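Local coordinates for protein phosphoribosylformylglycinamidine synthase 2 (Thermus thermophilus, PDB 3VIU) that belongs to the PurM-like AIR synthase-related family, is built from two pairs of N- and C-terminal-type domains, and binds ADP and a magnesium ion, at residues S276-E281 with A335-E340; E340-V345 with V352-T357. All blocks are in the same frame, centred on the assembly; numbering follows the deposited sequence.

Following the chain from the N terminus, helix 264-275 ends and strand 279-283 begins, and the chain returns as strand 331-338 to close contact 1, an antiparallel pair whose segments are 54 residues apart at their closest ends. A short connection through Glu340, which both contacts share, and an inverse gamma turn centred on Arg341 lead into strand 342-347, parallel to strand 279-283 on its other side. The chain then reverses, and strand 350-356 closes contact 2 as a tight hairpin at the edge of the same seven-stranded sheet. The two contacts follow in series, neither nested nor crossed. Backbone bonds of Val280 to Val342 and Arg344 join them, with their centres about 9 Å apart.

Contact 1 (S276-E281 with A335-E340); sequences SGLGVE and ARTIPE
Gly279, Val280 and Glu281 pair with Ile338, Thr337 and Arg336 as antiparallel neighbours inside the mixed seven-stranded sheet of the AIR synthase-related C-terminal domain. Four backbone hydrogen bonds join them. Gly279 and Ile338 bond both ways: Gly279 N reaches Ile338 O, and Ile338 N returns to Gly279 O at 2.9 Å. Glu281 N gives a nearly straight bond to Arg336 O (2.9 Å, 172° at the hydrogen); the return bond from Arg336 N is less surely placed. Between these pairs, Val280 CA leans on Arg336 O in a CA-H...O contact. At the end where strand 279-283 begins and strand 331-338 stops, one water donates to both Gly277 O and Pro339 O. Gly277 itself closes helix 264-275 in a Schellman motif.

The charged pair lies on the face of Ile338. Glu281 holds CG anti to its backbone N (chi1 -177°) and extends its chain, while Arg336 bends at chi3 to bring NH1 within 2.7 Å of Glu281 OE1. The carboxylate meets the guanidinium at its edge, their planes 67° apart, and Ile338 CG2 lies over one guanidinium face, offset toward the rim. Glu281 OE2 also bridges to Arg344, so the carboxylate sits between two arginines, which probably stabilises its negative charge.

On the other face, Val280 CG2 packs on Ala335 CB at 3.8 Å, and Val280 also touches Leu269 and Ala273 of helix 264-275. Thr337 OG1 turns from the pair to bond Ser192 O and Arg195 N, leaving its methyl CG2 3.9 Å from Leu278 CD1.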
loop_
_atom_site.group_PDB
_atom_site.type_symbol
_atom_site.label_atom_id
_atom_site.label_comp_id
_atom_site.label_asym_id
_atom_site.label_seq_id
_atom_site.Cartn_x
_atom_site.Cartn_y
_atom_site.Cartn_z
ATOM N N SER A 276 18.739 4.982 19.038
ATOM C CA SER A 276 19.815 5.928 19.317
ATOM C C SER A 276 20.865 5.354 20.262
ATOM O O SER A 276 21.865 6.004 20.560
ATOM C CB SER A 276 19.236 7.216 19.911
ATOM O OG SER A 276 18.311 7.820 19.027
ATOM N N GLY A 277 20.621 4.142 20.744
ATOM C CA GLY A 277 21.564 3.499 21.640
ATOM C C GLY A 277 21.657 4.112 23.021
ATOM O O GLY A 277 22.647 3.924 23.721
ATOM N N LEU A 278 20.637 4.859 23.413
ATOM C CA LEU A 278 20.617 5.481 24.735
ATOM C C LEU A 278 19.198 5.422 25.283
ATOM O O LEU A 278 18.337 4.752 24.709
ATOM C CB LEU A 278 21.120 6.934 24.660
ATOM C CG LEU A 278 20.598 7.791 23.508
ATOM C CD1 LEU A 278 19.092 7.972 23.677
ATOM C CD2 LEU A 278 21.326 9.142 23.468
ATOM N N GLY A 279 18.955 6.116 26.389
ATOM C CA GLY A 279 17.632 6.098 26.976
ATOM C C GLY A 279 16.957 7.451 26.994
ATOM O O GLY A 279 17.547 8.468 26.630
ATOM N N VAL A 280 15.703 7.466 27.425
ATOM C CA VAL A 280 14.949 8.704 27.491
ATOM C C VAL A 280 14.175 8.844 28.801
ATOM O O VAL A 280 13.553 7.895 29.276
ATOM C CB VAL A 280 13.970 8.807 26.298
ATOM C CG1 VAL A 280 13.223 7.507 26.151
ATOM C CG2 VAL A 280 12.984 9.960 26.514
ATOM N N GLU A 281 14.240 10.032 29.387
ATOM C CA GLU A 281 13.535 10.323 30.625
ATOM C C GLU A 281 12.315 11.150 30.226
ATOM O O GLU A 281 12.455 12.234 29.650
ATOM C CB GLU A 281 14.430 11.137 31.569
ATOM C CG GLU A 281 13.816 11.445 32.940
ATOM C CD GLU A 281 14.755 12.251 33.847
ATOM O OE1 GLU A 281 14.724 13.507 33.811
ATOM O OE2 GLU A 281 15.533 11.619 34.586
ATOM N N ALA A 335 10.725 15.661 27.386
ATOM C CA ALA A 335 11.667 14.633 27.836
ATOM C C ALA A 335 13.100 14.976 27.435
ATOM O O ALA A 335 13.344 15.978 26.771
ATOM C CB ALA A 335 11.274 13.262 27.259
ATOM N N ARG A 336 14.045 14.140 27.847
ATOM C CA ARG A 336 15.451 14.362 27.530
ATOM C C ARG A 336 16.160 13.022 27.404
ATOM O O ARG A 336 15.703 12.021 27.952
ATOM C CB ARG A 336 16.124 15.185 28.633
ATOM C CG ARG A 336 16.048 14.527 30.006
ATOM C CD ARG A 336 16.747 15.359 31.070
ATOM N NE ARG A 336 18.064 14.827 31.397
ATOM C CZ ARG A 336 18.291 13.922 32.340
ATOM N NH1 ARG A 336 17.290 13.442 33.064
ATOM N NH2 ARG A 336 19.525 13.489 32.549
ATOM N N THR A 337 17.276 13.004 26.685
ATOM C CA THR A 337 18.030 11.769 26.524
ATOM C C THR A 337 19.001 11.600 27.683
ATOM O O THR A 337 19.527 12.579 28.213
ATOM C CB THR A 337 18.832 11.749 25.198
ATOM O OG1 THR A 337 19.660 12.919 25.112
ATOM C CG2 THR A 337 17.889 11.695 24.006
ATOM N N ILE A 338 19.219 10.350 28.075
ATOM C CA ILE A 338 20.136 10.011 29.154
ATOM C C ILE A 338 21.012 8.866 28.649
ATOM O O ILE A 338 20.635 8.161 27.718
ATOM C CB ILE A 338 19.373 9.562 30.432
ATOM C CG1 ILE A 338 18.455 8.387 30.116
ATOM C CG2 ILE A 338 18.552 10.719 30.993
ATOM C CD1 ILE A 338 17.702 7.873 31.330
ATOM N N PRO A 339 22.197 8.672 29.246
ATOM C CA PRO A 339 23.103 7.596 28.824
ATOM C C PRO A 339 22.641 6.183 29.197
ATOM O O PRO A 339 22.968 5.214 28.512
ATOM C CB PRO A 339 24.423 7.981 29.487
ATOM C CG PRO A 339 23.972 8.643 30.753
ATOM C CD PRO A 339 22.829 9.518 30.273
ATOM N N GLU A 340 21.887 6.061 30.281
ATOM C CA GLU A 340 21.386 4.759 30.704
ATOM C C GLU A 340 20.310 4.311 29.717
ATOM O O GLU A 340 19.295 4.983 29.551
ATOM C CB GLU A 340 20.784 4.841 32.108
ATOM C CG GLU A 340 21.622 5.619 33.099
ATOM C CD GLU A 340 21.394 7.107 32.998
ATOM O OE1 GLU A 340 21.562 7.666 31.902
ATOM O OE2 GLU A 340 21.042 7.723 34.022
HETATM O O HOH W 1 24.304 5.280 26.010
#

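Contact 2 (E340-V345 with V352-T357); sequences ERVFRV and VAEVPT
Arg344 and Glu354 form the salt bridge of a beta hairpin, strands 342-347 and 350-356, at the edge of the domain's sheet. The two side chains lie side by side, and NE of Arg344, rather than its terminal nitrogens, donates to Glu354 OE1 at 2.7 Å. The acceptor stays close to the guanidinium plane, although the carboxylate plane is turned 59° from it. Arg344 NH1 reaches Glu340 OE2 only weakly, making Glu340, Arg344 and Glu354 a salt-bridge network that probably limits rotation of the guanidinium.

In the backbone, Phe343 and Val355 bond both ways, the Phe343 N to Val355 O bond being 2.9 Å. Val345 faces both Val352 and Ala353, a classic beta bulge: Val345 N donates to Ala353 O at 2.7 Å, and Val345 O accepts from Val352 N.

Val342 sets CG1 anti to its backbone N (chi1 168°), against Glu354 CG. The Phe343 side chain touches Thr266 and Leu269 of helix 264-275, and Val345 CG2 lies over one ring face, offset toward the rim. Beside the bulge, the side chains of Val345 and Val352 cross, CG1 of Val345 lying 3.7 Å from CG2 of Val352.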
loop_
_atom_site.group_PDB
_atom_site.type_symbol
_atom_site.label_atom_id
_atom_site.label_comp_id
_atom_site.label_asym_id
_atom_site.label_seq_id
_atom_site.Cartn_x
_atom_site.Cartn_y
_atom_site.Cartn_z
ATOM N N GLU A 340 21.887 6.061 30.281
ATOM C CA GLU A 340 21.386 4.759 30.704
ATOM C C GLU A 340 20.310 4.311 29.717
ATOM O O GLU A 340 19.295 4.983 29.551
ATOM C CB GLU A 340 20.784 4.841 32.108
ATOM C CG GLU A 340 21.622 5.619 33.099
ATOM C CD GLU A 340 21.394 7.107 32.998
ATOM O OE1 GLU A 340 21.562 7.666 31.902
ATOM O OE2 GLU A 340 21.042 7.723 34.022
ATOM N N ARG A 341 20.535 3.175 29.068
ATOM C CA ARG A 341 19.583 2.663 28.091
ATOM C C ARG A 341 18.303 2.196 28.773
ATOM O O ARG A 341 18.061 0.999 28.938
ATOM C CB ARG A 341 20.221 1.528 27.294
ATOM C CG ARG A 341 21.509 1.955 26.627
ATOM C CD ARG A 341 21.940 1.004 25.545
ATOM N NE ARG A 341 23.198 1.444 24.952
ATOM C CZ ARG A 341 23.786 0.853 23.917
ATOM N NH1 ARG A 341 23.226 -0.213 23.354
ATOM N NH2 ARG A 341 24.935 1.330 23.443
ATOM N N VAL A 342 17.478 3.163 29.154
ATOM C CA VAL A 342 16.229 2.879 29.846
ATOM C C VAL A 342 15.145 3.885 29.478
ATOM O O VAL A 342 15.429 4.988 28.993
ATOM C CB VAL A 342 16.439 2.939 31.387
ATOM C CG1 VAL A 342 15.109 2.930 32.104
ATOM C CG2 VAL A 342 17.280 1.768 31.844
ATOM N N PHE A 343 13.898 3.482 29.686
ATOM C CA PHE A 343 12.767 4.363 29.450
ATOM C C PHE A 343 12.291 4.680 30.865
ATOM O O PHE A 343 11.624 3.864 31.503
ATOM C CB PHE A 343 11.653 3.660 28.665
ATOM C CG PHE A 343 10.479 4.551 28.355
ATOM C CD1 PHE A 343 9.179 4.067 28.444
ATOM C CD2 PHE A 343 10.676 5.880 27.988
ATOM C CE1 PHE A 343 8.090 4.891 28.179
ATOM C CE2 PHE A 343 9.599 6.717 27.719
ATOM C CZ PHE A 343 8.300 6.222 27.815
ATOM N N ARG A 344 12.669 5.853 31.362
ATOM C CA ARG A 344 12.298 6.271 32.708
ATOM C C ARG A 344 11.140 7.251 32.636
ATOM O O ARG A 344 11.231 8.291 31.985
ATOM C CB ARG A 344 13.493 6.929 33.403
ATOM C CG ARG A 344 13.246 7.304 34.858
ATOM C CD ARG A 344 14.446 8.044 35.419
ATOM N NE ARG A 344 15.639 7.210 35.381
ATOM C CZ ARG A 344 16.867 7.676 35.185
ATOM N NH1 ARG A 344 17.895 6.842 35.168
ATOM N NH2 ARG A 344 17.069 8.972 34.985
ATOM N N VAL A 345 10.053 6.917 33.316
ATOM C CA VAL A 345 8.881 7.771 33.306
ATOM C C VAL A 345 8.638 8.460 34.650
ATOM O O VAL A 345 8.482 7.803 35.687
ATOM C CB VAL A 345 7.635 6.964 32.897
ATOM C CG1 VAL A 345 6.440 7.890 32.751
ATOM C CG2 VAL A 345 7.907 6.235 31.584
ATOM N N VAL A 352 7.507 6.451 38.069
ATOM C CA VAL A 352 6.411 5.496 37.937
ATOM C C VAL A 352 6.716 4.324 37.006
ATOM O O VAL A 352 5.901 3.413 36.848
ATOM C CB VAL A 352 5.137 6.197 37.431
ATOM C CG1 VAL A 352 4.644 7.192 38.467
ATOM C CG2 VAL A 352 5.423 6.899 36.116
ATOM N N ALA A 353 7.889 4.356 36.386
ATOM C CA ALA A 353 8.296 3.289 35.486
ATOM C C ALA A 353 9.718 3.506 35.000
ATOM O O ALA A 353 10.140 4.635 34.735
ATOM C CB ALA A 353 7.346 3.206 34.298
ATOM N N GLU A 354 10.452 2.410 34.880
ATOM C CA GLU A 354 11.828 2.461 34.427
ATOM C C GLU A 354 12.200 1.084 33.920
ATOM O O GLU A 354 12.727 0.251 34.658
ATOM C CB GLU A 354 12.748 2.874 35.578
ATOM C CG GLU A 354 14.226 2.751 35.259
ATOM C CD GLU A 354 15.098 3.449 36.273
ATOM O OE1 GLU A 354 15.203 4.696 36.212
ATOM O OE2 GLU A 354 15.671 2.748 37.136
ATOM N N VAL A 355 11.915 0.842 32.650
ATOM C CA VAL A 355 12.214 -0.448 32.067
ATOM C C VAL A 355 13.295 -0.282 31.019
ATOM O O VAL A 355 13.380 0.757 30.363
ATOM C CB VAL A 355 10.955 -1.054 31.430
ATOM C CG1 VAL A 355 9.778 -0.903 32.385
ATOM C CG2 VAL A 355 10.655 -0.380 30.117
ATOM N N PRO A 356 14.162 -1.293 30.868
ATOM C CA PRO A 356 15.227 -1.192 29.868
ATOM C C PRO A 356 14.625 -1.050 28.466
ATOM O O PRO A 356 13.626 -1.696 28.148
ATOM C CB PRO A 356 15.994 -2.502 30.051
ATOM C CG PRO A 356 15.818 -2.782 31.511
ATOM C CD PRO A 356 14.358 -2.468 31.734
ATOM N N THR A 357 15.232 -0.196 27.646
ATOM C CA THR A 357 14.766 0.036 26.284
ATOM C C THR A 357 14.720 -1.265 25.485
ATOM O O THR A 357 13.710 -1.576 24.854
ATOM C CB THR A 357 15.677 1.042 25.550
ATOM O OG1 THR A 357 17.016 0.535 25.516
ATOM C CG2 THR A 357 15.673 2.382 26.263
#